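Local coordinates for uncharacterized protein (Bacteroides cellulosilyticus, PDB 5JVK) that probably hydrolyses O-glycosidic bonds in carbohydrate chains, as a family 39 glycoside hydrolase of a gut symbiont, at residues P15-T20 with A87-A92; N35-G40 with S52-A57; G40-Y45 with Y71-T76; D47-S52 with V65-Y70. All coordinates share one frame; numbering follows the deposited sequence.

From the N terminus, residues 15-20 lie along residues 87-92 in interaction 1, closing the longest loop of the set, and the other three contacts nest inside it. Interaction 2 joins the two arms of the hairpin 37-44/50-55. Interaction 3 starts from Gly40, where interaction 2 ends on that strand, and pairs residues 40-45 with 71-76; these two contacts cross along the chain. Interaction 4, between 47-52 and 65-70, is nested within the loop of interaction 3, shares Ser52 with interaction 2 and crosses it. Interactions 1 to 3 link strands of one five-stranded mixed sheet, while interaction 4 ties its hairpin edge to the loop entering strand 69-78.

Interaction 1 (P15-T20 with A87-A92); sequences PVLVST and AVVNYA
Tyr91 reaches across the backbone of Leu17 to Ser19, and its side chain can be followed atom by atom. Its CB and CG stay near the carbonyl oxygen of Leu17; CD1 comes closer, 3.4 Å from Leu17 O, and CE1 lies 3.7 Å from Leu17 CA. At the far end CZ and, closer, OH meet Ser19 CB, the OH at 3.3 Å. Because CG stands anti to the backbone N (chi1 -166°), the ring leans across the neighbouring strand. A water completes the reach, 2.7 Å from Tyr91 OH, and donates a hydrogen bond to Val16 O. A tyrosine suits this place: its ring carbons lie against backbone and carbon atoms while the hydroxyl meets the water. The hydroxyl of Ser19 is used differently, bonding to Lys25. Leu17 supplies the apolar side, its CD2 4.0 Å from Tyr91 CD1 and also near the CG2 branch of Val89. Beneath these side chains, Ala92 grips the residues flanking Val18: Ala92 N donates to Leu17 O at 3.1 Å, and Ser19 N to Ala92 O at 3.0 Å. Val18 and the small Ala92 share the opposite face from Tyr91, where helices 118-127 and 403-415 pack. One residue bonding to both neighbours of its partner is the signature of a parallel beta bridge, which here adds strand 18-20 to the edge of the N-terminal mixed sheet, against the barrel domain.

Interaction 2 (N35-G40 with S52-A57); sequences NMRLTG and SGVANA
Strands 37-40 and 52-55 run antiparallel, their axes 4.8 Å apart at 164°, with Leu38-Ala55 and Gly40-Gly53 as hydrogen-bonded pairs and Thr39-Val54 as the non-hydrogen-bonded pair between them. They are the arms of the beta hairpin 37-44/50-55 at the edge of the mixed sheet. Leu38 N donates to Ala55 O at 2.8 Å in a nearly straight bond (171°), and Gly40 N to Gly53 O at 3.0 Å. On one face Leu38 and Ala55 both lie against Leu61 of strand 60-65, where apolar residues fit. Thr39 and Val54 share the other face, their beta-branched shapes well suited to extended backbone. At the end of the pair, Arg37, the first residue of its strand, and Asn56, just past the other, lie side by side and point the same way; the extended arginine brings NH2 to 2.7 Å from Asn56 OD1, with guanidinium and amide planes 56° apart. With an alanine in place of Asn56, the Arg37 guanidinium would probably lose its nearest polar neighbour across the strands and be freer to turn. The carbonyl of Ala55 has a second partner, for the amide ND2 of Asn30 bonds to both Ala55 O and Met36 O.

Interaction 3 (G40-Y45 with Y71-T76); sequences GKLVRY and YTLELT
Tyr71 and Arg44 pack against each other at one end of this antiparallel pair. The ring has Arg44 CG 4.2 Å above its plane and offset toward the rim, while Arg44 CB lies 3.6 Å from Tyr71 CE1. Val43 N sits in plane at the ring edge, and Leu42 CB touches CD1. With its CG beside the backbone N (chi1 -68°), Tyr71 lies along the backbone of residues 42-44. Farther along the same face, Leu42 CD2 meets Leu73 CD1 at 3.7 Å, branched apolar groups filling a buried layer. At the far end Gly40 faces Leu75, whose CD2 is 3.8 Å from Gly40 CA; a CB there would crowd that methyl, so a glycine fits. The other face is more polar: Glu74 turns OE2 to 3.7 Å from Val43 CG2, and its OE1 stays 4.1 Å from Lys41 NZ, too far for a salt bridge. Two hydrogen-bonded pairs hold the strands in place, Lys41 with Glu74 and Val43 with Thr72; in the latter Val43 N donates to Thr72 O at 2.8 Å and 173°. In the next shell, Arg44 forms salt bridges with Asp47 and Glu67 and also bonds to Leu68 O, which probably keeps its buried charge balanced. Tyr71 OH bonds to Glu67 O, fixing the tip of the ring. Strand 60-65 packs on Leu42, Tyr71 and Leu75. Flanked by strands 83-94 and 50-55, this is the antiparallel interior of the five-stranded mixed sheet in the N-terminal domain.

Interaction 4 (D47-S52 with V65-Y70); sequences DNLTFS and VTELGY
Phe51 presents the flat of its ring to Val65, whose CA stands 4.2 Å from the ring centroid and only 5° off the normal, a CH-pi contact with the backbone CA-H group over the centre of the face. Phe51 CG lies beside the backbone N (chi1 -62°), which sets the ring against the bend at residues 65-67. Val65 CG1 adds an apolar touch, 4.2 Å from Phe51 CE2. Thr66 approaches obliquely, its chi1 of 67° setting OG1 3.2 Å from Phe51 CZ and leaving CG2 near CE1. Should an alanine replace Phe51, Val65 would probably lose the ring face its CA lies over, and Thr66 its aromatic neighbour, and a gap would be likely to open between the hairpin strand and this bend. The second meeting is of another kind. Leu49 and Glu67 cross at about a right angle, so that one methyl, Leu49 CD2, lies 3.7 Å from both Glu67 CD and Glu67 OE2. A leucine is probably tolerated beside the carboxylate because Arg44, the shared partner of Glu67 and Asp47, compensates the charge. Sitting between these two acids, the arginine probably eases the repulsion that their 5.7 Å separation, Asp47 OD2 to Glu67 OE1, would otherwise bring. Val65 itself packs onward against Leu42 and Val93. With no backbone pairing between the two segments, this is side-chain packing of a hairpin's outer strand against the loop that joins strands 60-65 and 69-78, at one end of the N-terminal sheet.

Interaction 1 (P15-T20 with A87-A92)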
loop_
_atom_site.group_PDB
_atom_site.type_symbol
_atom_site.label_atom_id
_atom_site.label_comp_id
_atom_site.label_asym_id
_atom_site.label_seq_id
_atom_site.Cartn_x
_atom_site.Cartn_y
_atom_site.Cartn_z
ATOM N N PRO A 15 5.366 -21.231 6.704
ATOM C CA PRO A 15 5.902 -19.860 6.667
ATOM C C PRO A 15 5.030 -18.868 5.895
ATOM O O PRO A 15 5.016 -17.685 6.228
ATOM C CB PRO A 15 7.255 -20.027 5.966
ATOM C CG PRO A 15 7.649 -21.430 6.241
ATOM C CD PRO A 15 6.370 -22.213 6.253
ATOM N N VAL A 16 4.330 -19.356 4.874
ATOM C CA VAL A 16 3.373 -18.568 4.109
ATOM C C VAL A 16 1.966 -18.840 4.659
ATOM O O VAL A 16 1.411 -19.920 4.440
ATOM C CB VAL A 16 3.450 -18.927 2.606
ATOM C CG1 VAL A 16 2.423 -18.141 1.797
ATOM C CG2 VAL A 16 4.859 -18.685 2.074
ATOM N N LEU A 17 1.401 -17.859 5.368
ATOM C CA LEU A 17 0.042 -17.955 5.931
ATOM C C LEU A 17 -1.013 -17.254 5.050
ATOM O O LEU A 17 -2.036 -16.773 5.544
ATOM C CB LEU A 17 0.031 -17.393 7.364
ATOM C CG LEU A 17 0.883 -18.160 8.388
ATOM C CD1 LEU A 17 1.127 -17.330 9.640
ATOM C CD2 LEU A 17 0.244 -19.494 8.756
ATOM N N VAL A 18 -0.759 -17.217 3.740
ATOM C CA VAL A 18 -1.671 -16.649 2.749
ATOM C C VAL A 18 -1.771 -17.631 1.588
ATOM O O VAL A 18 -0.758 -18.187 1.168
ATOM C CB VAL A 18 -1.141 -15.304 2.217
ATOM C CG1 VAL A 18 -2.045 -14.752 1.121
ATOM C CG2 VAL A 18 -0.996 -14.305 3.358
ATOM N N SER A 19 -2.977 -17.824 1.059
ATOM C CA SER A 19 -3.186 -18.742 -0.061
ATOM C C SER A 19 -4.304 -18.246 -0.978
ATOM O O SER A 19 -5.376 -17.872 -0.502
ATOM C CB SER A 19 -3.503 -20.145 0.474
ATOM O OG SER A 19 -3.663 -21.090 -0.570
ATOM N N THR A 20 -4.048 -18.247 -2.287
ATOM C CA THR A 20 -5.049 -17.826 -3.272
ATOM C C THR A 20 -6.101 -18.916 -3.496
ATOM O O THR A 20 -5.794 -20.110 -3.415
ATOM C CB THR A 20 -4.416 -17.461 -4.631
ATOM O OG1 THR A 20 -3.747 -18.600 -5.182
ATOM C CG2 THR A 20 -3.425 -16.314 -4.476
ATOM N N ALA A 87 -1.419 -23.269 19.512
ATOM C CA ALA A 87 -0.992 -22.105 18.737
ATOM C C ALA A 87 -2.201 -21.415 18.108
ATOM O O ALA A 87 -3.187 -22.074 17.758
ATOM C CB ALA A 87 0.001 -22.519 17.664
ATOM N N VAL A 88 -2.123 -20.089 17.992
ATOM C CA VAL A 88 -3.156 -19.286 17.332
ATOM C C VAL A 88 -2.490 -18.261 16.412
ATOM O O VAL A 88 -1.689 -17.441 16.864
ATOM C CB VAL A 88 -4.074 -18.559 18.342
ATOM C CG1 VAL A 88 -5.170 -17.781 17.614
ATOM C CG2 VAL A 88 -4.691 -19.554 19.321
ATOM N N VAL A 89 -2.812 -18.343 15.122
ATOM C CA VAL A 89 -2.407 -17.346 14.123
ATOM C C VAL A 89 -3.575 -17.085 13.173
ATOM O O VAL A 89 -4.613 -17.743 13.262
ATOM C CB VAL A 89 -1.158 -17.789 13.317
ATOM C CG1 VAL A 89 0.063 -17.854 14.222
ATOM C CG2 VAL A 89 -1.383 -19.126 12.615
ATOM N N ASN A 90 -3.404 -16.120 12.274
ATOM C CA ASN A 90 -4.393 -15.841 11.235
ATOM C C ASN A 90 -3.949 -16.422 9.895
ATOM O O ASN A 90 -2.755 -16.647 9.665
ATOM C CB ASN A 90 -4.642 -14.337 11.128
ATOM C CG ASN A 90 -5.329 -13.778 12.360
ATOM O OD1 ASN A 90 -4.706 -13.102 13.178
ATOM N ND2 ASN A 90 -6.618 -14.068 12.504
ATOM N N TYR A 91 -4.929 -16.675 9.030
ATOM C CA TYR A 91 -4.706 -17.278 7.719
ATOM C C TYR A 91 -5.645 -16.634 6.699
ATOM O O TYR A 91 -6.866 -16.669 6.858
ATOM C CB TYR A 91 -4.942 -18.788 7.795
ATOM C CG TYR A 91 -4.421 -19.558 6.602
ATOM C CD1 TYR A 91 -3.065 -19.872 6.490
ATOM C CD2 TYR A 91 -5.281 -19.980 5.589
ATOM C CE1 TYR A 91 -2.581 -20.578 5.398
ATOM C CE2 TYR A 91 -4.806 -20.687 4.492
ATOM C CZ TYR A 91 -3.457 -20.983 4.400
ATOM O OH TYR A 91 -2.986 -21.683 3.315
ATOM N N ALA A 92 -5.062 -16.042 5.659
ATOM C CA ALA A 92 -5.814 -15.294 4.656
ATOM C C ALA A 92 -6.026 -16.147 3.407
ATOM O O ALA A 92 -5.066 -16.487 2.716
ATOM C CB ALA A 92 -5.075 -14.009 4.304
HETATM O O HOH W 1 -0.387 -21.438 2.624
#

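Interaction 2 (N35-G40 with S52-A57)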
loop_
_atom_site.group_PDB
_atom_site.type_symbol
_atom_site.label_atom_id
_atom_site.label_comp_id
_atom_site.label_asym_id
_atom_site.label_seq_id
_atom_site.Cartn_x
_atom_site.Cartn_y
_atom_site.Cartn_z
ATOM N N ASN A 35 1.233 -40.994 19.652
ATOM C CA ASN A 35 -0.226 -40.786 19.618
ATOM C C ASN A 35 -0.641 -39.298 19.676
ATOM O O ASN A 35 -1.811 -38.986 19.922
ATOM C CB ASN A 35 -0.871 -41.567 20.777
ATOM C CG ASN A 35 -2.382 -41.698 20.646
ATOM O OD1 ASN A 35 -3.128 -41.296 21.539
ATOM N ND2 ASN A 35 -2.839 -42.249 19.529
ATOM N N MET A 36 0.303 -38.386 19.436
ATOM C CA MET A 36 0.012 -36.950 19.439
ATOM C C MET A 36 -0.706 -36.542 18.150
ATOM O O MET A 36 -0.123 -36.605 17.065
ATOM C CB MET A 36 1.302 -36.139 19.598
ATOM C CG MET A 36 2.020 -36.366 20.918
ATOM S SD MET A 36 3.581 -35.467 21.031
ATOM C CE MET A 36 4.263 -36.122 22.554
ATOM N N ARG A 37 -1.973 -36.141 18.280
ATOM C CA ARG A 37 -2.781 -35.646 17.156
ATOM C C ARG A 37 -2.781 -34.116 17.129
ATOM O O ARG A 37 -2.942 -33.482 18.175
ATOM C CB ARG A 37 -4.232 -36.123 17.274
ATOM C CG ARG A 37 -4.453 -37.609 17.049
ATOM C CD ARG A 37 -5.946 -37.906 16.974
ATOM N NE ARG A 37 -6.252 -39.336 17.074
ATOM C CZ ARG A 37 -6.125 -40.232 16.090
ATOM N NH1 ARG A 37 -6.446 -41.505 16.320
ATOM N NH2 ARG A 37 -5.678 -39.882 14.883
ATOM N N LEU A 38 -2.621 -33.538 15.936
ATOM C CA LEU A 38 -2.694 -32.084 15.732
ATOM C C LEU A 38 -4.027 -31.720 15.078
ATOM O O LEU A 38 -4.236 -31.998 13.895
ATOM C CB LEU A 38 -1.524 -31.611 14.859
ATOM C CG LEU A 38 -1.447 -30.129 14.470
ATOM C CD1 LEU A 38 -1.480 -29.217 15.689
ATOM C CD2 LEU A 38 -0.194 -29.875 13.647
ATOM N N THR A 39 -4.925 -31.111 15.853
ATOM C CA THR A 39 -6.221 -30.644 15.350
ATOM C C THR A 39 -6.126 -29.159 14.985
ATOM O O THR A 39 -5.524 -28.371 15.725
ATOM C CB THR A 39 -7.337 -30.850 16.398
ATOM O OG1 THR A 39 -7.359 -32.220 16.814
ATOM C CG2 THR A 39 -8.712 -30.484 15.828
ATOM N N GLY A 40 -6.721 -28.794 13.847
ATOM C CA GLY A 40 -6.742 -27.412 13.357
ATOM C C GLY A 40 -8.149 -26.954 13.016
ATOM O O GLY A 40 -8.902 -27.689 12.376
ATOM N N SER A 52 -12.380 -27.856 9.641
ATOM C CA SER A 52 -11.581 -28.684 10.549
ATOM C C SER A 52 -10.732 -29.707 9.816
ATOM O O SER A 52 -11.083 -30.155 8.725
ATOM C CB SER A 52 -12.494 -29.409 11.537
ATOM O OG SER A 52 -12.988 -28.504 12.505
ATOM N N GLY A 53 -9.619 -30.075 10.444
ATOM C CA GLY A 53 -8.718 -31.105 9.926
ATOM C C GLY A 53 -7.835 -31.669 11.023
ATOM O O GLY A 53 -7.584 -30.996 12.026
ATOM N N VAL A 54 -7.370 -32.905 10.829
ATOM C CA VAL A 54 -6.524 -33.607 11.808
ATOM C C VAL A 54 -5.280 -34.187 11.124
ATOM O O VAL A 54 -5.342 -34.612 9.968
ATOM C CB VAL A 54 -7.300 -34.742 12.521
ATOM C CG1 VAL A 54 -6.491 -35.304 13.687
ATOM C CG2 VAL A 54 -8.661 -34.246 13.006
ATOM N N ALA A 55 -4.160 -34.193 11.848
ATOM C CA ALA A 55 -2.899 -34.767 11.366
ATOM C C ALA A 55 -2.175 -35.510 12.495
ATOM O O ALA A 55 -1.973 -34.955 13.580
ATOM C CB ALA A 55 -2.007 -33.676 10.798
ATOM N N ASN A 56 -1.783 -36.756 12.226
ATOM C CA ASN A 56 -1.048 -37.580 13.197
ATOM C C ASN A 56 0.436 -37.205 13.217
ATOM O O ASN A 56 0.878 -36.367 12.427
ATOM C CB ASN A 56 -1.212 -39.072 12.867
ATOM C CG ASN A 56 -2.656 -39.529 12.924
ATOM O OD1 ASN A 56 -3.463 -39.000 13.690
ATOM N ND2 ASN A 56 -2.989 -40.522 12.112
ATOM N N ALA A 57 1.189 -37.827 14.126
ATOM C CA ALA A 57 2.622 -37.566 14.298
ATOM C C ALA A 57 3.402 -37.694 12.986
ATOM O O ALA A 57 3.335 -38.728 12.318
ATOM C CB ALA A 57 3.203 -38.505 15.346
#

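Interaction 3 (G40-Y45 with Y71-T76)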
loop_
_atom_site.group_PDB
_atom_site.type_symbol
_atom_site.label_atom_id
_atom_site.label_comp_id
_atom_site.label_asym_id
_atom_site.label_seq_id
_atom_site.Cartn_x
_atom_site.Cartn_y
_atom_site.Cartn_z
ATOM N N GLY A 40 -6.721 -28.794 13.847
ATOM C CA GLY A 40 -6.742 -27.412 13.357
ATOM C C GLY A 40 -8.149 -26.954 13.016
ATOM O O GLY A 40 -8.902 -27.689 12.376
ATOM N N LYS A 41 -8.497 -25.743 13.455
ATOM C CA LYS A 41 -9.781 -25.108 13.144
ATOM C C LYS A 41 -9.521 -23.763 12.472
ATOM O O LYS A 41 -8.831 -22.917 13.043
ATOM C CB LYS A 41 -10.586 -24.874 14.422
ATOM C CG LYS A 41 -11.239 -26.119 15.001
ATOM C CD LYS A 41 -11.978 -25.816 16.299
ATOM C CE LYS A 41 -13.322 -25.140 16.059
ATOM N NZ LYS A 41 -13.867 -24.516 17.296
ATOM N N LEU A 42 -10.065 -23.578 11.268
ATOM C CA LEU A 42 -10.029 -22.288 10.569
ATOM C C LEU A 42 -11.389 -21.625 10.713
ATOM O O LEU A 42 -12.362 -22.105 10.143
ATOM C CB LEU A 42 -9.700 -22.474 9.085
ATOM C CG LEU A 42 -8.250 -22.825 8.750
ATOM C CD1 LEU A 42 -8.150 -23.325 7.316
ATOM C CD2 LEU A 42 -7.323 -21.640 8.969
ATOM N N VAL A 43 -11.438 -20.520 11.462
ATOM C CA VAL A 43 -12.682 -19.807 11.779
ATOM C C VAL A 43 -12.696 -18.431 11.104
ATOM O O VAL A 43 -11.824 -17.601 11.363
ATOM C CB VAL A 43 -12.836 -19.616 13.305
ATOM C CG1 VAL A 43 -14.239 -19.127 13.643
ATOM C CG2 VAL A 43 -12.524 -20.913 14.044
ATOM N N ARG A 44 -13.699 -18.195 10.259
ATOM C CA ARG A 44 -13.790 -16.967 9.462
ATOM C C ARG A 44 -14.243 -15.772 10.302
ATOM O O ARG A 44 -15.058 -15.924 11.213
ATOM C CB ARG A 44 -14.764 -17.167 8.296
ATOM C CG ARG A 44 -14.788 -16.017 7.300
ATOM C CD ARG A 44 -15.346 -16.418 5.944
ATOM N NE ARG A 44 -16.780 -16.703 5.972
ATOM C CZ ARG A 44 -17.513 -17.012 4.902
ATOM N NH1 ARG A 44 -16.965 -17.085 3.690
ATOM N NH2 ARG A 44 -18.813 -17.252 5.034
ATOM N N TYR A 45 -13.715 -14.589 9.986
ATOM C CA TYR A 45 -14.110 -13.347 10.661
ATOM C C TYR A 45 -15.595 -13.056 10.404
ATOM O O TYR A 45 -16.103 -13.294 9.301
ATOM C CB TYR A 45 -13.224 -12.172 10.191
ATOM C CG TYR A 45 -13.571 -10.810 10.761
ATOM C CD1 TYR A 45 -14.637 -10.063 10.248
ATOM C CD2 TYR A 45 -12.813 -10.249 11.790
ATOM C CE1 TYR A 45 -14.956 -8.819 10.763
ATOM C CE2 TYR A 45 -13.125 -9.002 12.309
ATOM C CZ TYR A 45 -14.196 -8.291 11.789
ATOM O OH TYR A 45 -14.514 -7.055 12.301
ATOM N N TYR A 71 -9.250 -15.832 8.099
ATOM C CA TYR A 71 -9.522 -16.861 9.103
ATOM C C TYR A 71 -8.595 -16.746 10.303
ATOM O O TYR A 71 -7.444 -16.329 10.167
ATOM C CB TYR A 71 -9.372 -18.257 8.487
ATOM C CG TYR A 71 -10.426 -18.585 7.459
ATOM C CD1 TYR A 71 -11.570 -19.305 7.808
ATOM C CD2 TYR A 71 -10.287 -18.173 6.134
ATOM C CE1 TYR A 71 -12.542 -19.607 6.868
ATOM C CE2 TYR A 71 -11.258 -18.468 5.186
ATOM C CZ TYR A 71 -12.384 -19.185 5.559
ATOM O OH TYR A 71 -13.347 -19.480 4.630
ATOM N N THR A 72 -9.116 -17.108 11.474
ATOM C CA THR A 72 -8.299 -17.377 12.654
ATOM C C THR A 72 -8.023 -18.881 12.670
ATOM O O THR A 72 -8.954 -19.686 12.580
ATOM C CB THR A 72 -9.017 -16.966 13.958
ATOM O OG1 THR A 72 -9.402 -15.588 13.886
ATOM C CG2 THR A 72 -8.109 -17.163 15.168
ATOM N N LEU A 73 -6.745 -19.244 12.769
ATOM C CA LEU A 73 -6.307 -20.638 12.810
ATOM C C LEU A 73 -6.005 -21.036 14.255
ATOM O O LEU A 73 -5.007 -20.589 14.822
ATOM C CB LEU A 73 -5.062 -20.824 11.934
ATOM C CG LEU A 73 -4.348 -22.181 11.932
ATOM C CD1 LEU A 73 -5.277 -23.326 11.555
ATOM C CD2 LEU A 73 -3.162 -22.124 10.986
ATOM N N GLU A 74 -6.873 -21.861 14.843
ATOM C CA GLU A 74 -6.678 -22.399 16.197
ATOM C C GLU A 74 -6.083 -23.804 16.100
ATOM O O GLU A 74 -6.725 -24.706 15.562
ATOM C CB GLU A 74 -8.013 -22.455 16.948
ATOM C CG GLU A 74 -8.626 -21.091 17.240
ATOM C CD GLU A 74 -10.122 -21.144 17.519
ATOM O OE1 GLU A 74 -10.610 -22.169 18.046
ATOM O OE2 GLU A 74 -10.814 -20.145 17.213
ATOM N N LEU A 75 -4.864 -23.981 16.614
ATOM C CA LEU A 75 -4.158 -25.272 16.572
ATOM C C LEU A 75 -4.011 -25.865 17.973
ATOM O O LEU A 75 -3.719 -25.142 18.930
ATOM C CB LEU A 75 -2.778 -25.107 15.928
ATOM C CG LEU A 75 -2.767 -24.873 14.413
ATOM C CD1 LEU A 75 -1.418 -24.343 13.949
ATOM C CD2 LEU A 75 -3.127 -26.141 13.654
ATOM N N THR A 76 -4.212 -27.181 18.077
ATOM C CA THR A 76 -4.142 -27.908 19.349
ATOM C C THR A 76 -3.457 -29.264 19.160
ATOM O O THR A 76 -3.980 -30.134 18.457
ATOM C CB THR A 76 -5.554 -28.133 19.935
ATOM O OG1 THR A 76 -6.197 -26.869 20.137
ATOM C CG2 THR A 76 -5.494 -28.885 21.269
#

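Interaction 4 (D47-S52 with V65-Y70)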
loop_
_atom_site.group_PDB
_atom_site.type_symbol
_atom_site.label_atom_id
_atom_site.label_comp_id
_atom_site.label_asym_id
_atom_site.label_seq_id
_atom_site.Cartn_x
_atom_site.Cartn_y
_atom_site.Cartn_z
ATOM N N ASP A 47 -18.761 -14.197 10.728
ATOM C CA ASP A 47 -19.787 -15.250 10.789
ATOM C C ASP A 47 -19.296 -16.607 11.322
ATOM O O ASP A 47 -20.091 -17.540 11.444
ATOM C CB ASP A 47 -20.453 -15.423 9.411
ATOM C CG ASP A 47 -19.531 -16.045 8.366
ATOM O OD1 ASP A 47 -18.292 -15.936 8.487
ATOM O OD2 ASP A 47 -20.056 -16.643 7.405
ATOM N N ASN A 48 -18.000 -16.708 11.625
ATOM C CA ASN A 48 -17.397 -17.912 12.224
ATOM C C ASN A 48 -17.592 -19.211 11.415
ATOM O O ASN A 48 -17.732 -20.288 11.996
ATOM C CB ASN A 48 -17.881 -18.106 13.675
ATOM C CG ASN A 48 -17.669 -16.875 14.541
ATOM O OD1 ASN A 48 -18.564 -16.474 15.281
ATOM N ND2 ASN A 48 -16.489 -16.273 14.457
ATOM N N LEU A 49 -17.597 -19.104 10.084
ATOM C CA LEU A 49 -17.576 -20.283 9.218
ATOM C C LEU A 49 -16.304 -21.072 9.532
ATOM O O LEU A 49 -15.196 -20.541 9.419
ATOM C CB LEU A 49 -17.603 -19.881 7.739
ATOM C CG LEU A 49 -17.642 -21.003 6.694
ATOM C CD1 LEU A 49 -18.927 -21.809 6.809
ATOM C CD2 LEU A 49 -17.497 -20.431 5.292
ATOM N N THR A 50 -16.480 -22.326 9.943
ATOM C CA THR A 50 -15.393 -23.141 10.490
ATOM C C THR A 50 -15.067 -24.328 9.581
ATOM O O THR A 50 -15.967 -24.947 9.011
ATOM C CB THR A 50 -15.751 -23.646 11.903
ATOM O OG1 THR A 50 -16.056 -22.523 12.742
ATOM C CG2 THR A 50 -14.599 -24.437 12.522
ATOM N N PHE A 51 -13.773 -24.620 9.449
ATOM C CA PHE A 51 -13.284 -25.793 8.721
ATOM C C PHE A 51 -12.264 -26.528 9.586
ATOM O O PHE A 51 -11.394 -25.895 10.184
ATOM C CB PHE A 51 -12.661 -25.375 7.390
ATOM C CG PHE A 51 -13.627 -24.701 6.463
ATOM C CD1 PHE A 51 -14.591 -25.443 5.786
ATOM C CD2 PHE A 51 -13.593 -23.320 6.278
ATOM C CE1 PHE A 51 -15.497 -24.826 4.933
ATOM C CE2 PHE A 51 -14.496 -22.696 5.429
ATOM C CZ PHE A 51 -15.450 -23.448 4.758
ATOM N N SER A 52 -12.380 -27.856 9.641
ATOM C CA SER A 52 -11.581 -28.684 10.549
ATOM C C SER A 52 -10.732 -29.707 9.816
ATOM O O SER A 52 -11.083 -30.155 8.725
ATOM C CB SER A 52 -12.494 -29.409 11.537
ATOM O OG SER A 52 -12.988 -28.504 12.505
ATOM N N VAL A 65 -11.016 -25.779 2.452
ATOM C CA VAL A 65 -11.639 -24.463 2.604
ATOM C C VAL A 65 -12.493 -24.180 1.370
ATOM O O VAL A 65 -11.961 -24.018 0.273
ATOM C CB VAL A 65 -10.567 -23.368 2.783
ATOM C CG1 VAL A 65 -11.205 -21.988 2.903
ATOM C CG2 VAL A 65 -9.703 -23.674 4.003
ATOM N N THR A 66 -13.812 -24.127 1.562
ATOM C CA THR A 66 -14.784 -23.984 0.468
ATOM C C THR A 66 -15.164 -22.542 0.105
ATOM O O THR A 66 -15.817 -22.324 -0.921
ATOM C CB THR A 66 -16.091 -24.739 0.788
ATOM O OG1 THR A 66 -16.761 -24.105 1.885
ATOM C CG2 THR A 66 -15.806 -26.197 1.136
ATOM N N GLU A 67 -14.786 -21.576 0.945
ATOM C CA GLU A 67 -15.080 -20.156 0.707
ATOM C C GLU A 67 -13.888 -19.276 1.065
ATOM O O GLU A 67 -13.099 -19.612 1.948
ATOM C CB GLU A 67 -16.283 -19.708 1.539
ATOM C CG GLU A 67 -17.628 -20.253 1.089
ATOM C CD GLU A 67 -18.782 -19.709 1.920
ATOM O OE1 GLU A 67 -18.809 -18.486 2.188
ATOM O OE2 GLU A 67 -19.670 -20.498 2.310
ATOM N N LEU A 68 -13.782 -18.135 0.388
ATOM C CA LEU A 68 -12.750 -17.139 0.686
ATOM C C LEU A 68 -12.999 -16.480 2.044
ATOM O O LEU A 68 -14.134 -16.449 2.543
ATOM C CB LEU A 68 -12.707 -16.053 -0.399
ATOM C CG LEU A 68 -12.364 -16.477 -1.827
ATOM C CD1 LEU A 68 -12.403 -15.273 -2.752
ATOM C CD2 LEU A 68 -11.001 -17.151 -1.880
ATOM N N GLY A 69 -11.928 -15.958 2.635
ATOM C CA GLY A 69 -12.033 -15.224 3.880
ATOM C C GLY A 69 -10.730 -15.020 4.618
ATOM O O GLY A 69 -9.703 -15.598 4.272
ATOM N N TYR A 70 -10.802 -14.158 5.627
ATOM C CA TYR A 70 -9.769 -13.965 6.629
ATOM C C TYR A 70 -10.129 -14.876 7.795
ATOM O O TYR A 70 -11.194 -14.714 8.401
ATOM C CB TYR A 70 -9.752 -12.502 7.087
ATOM C CG TYR A 70 -8.643 -12.168 8.054
ATOM C CD1 TYR A 70 -7.326 -12.053 7.612
ATOM C CD2 TYR A 70 -8.907 -11.958 9.410
ATOM C CE1 TYR A 70 -6.300 -11.744 8.489
ATOM C CE2 TYR A 70 -7.883 -11.650 10.297
ATOM C CZ TYR A 70 -6.584 -11.544 9.829
ATOM O OH TYR A 70 -5.568 -11.243 10.690
#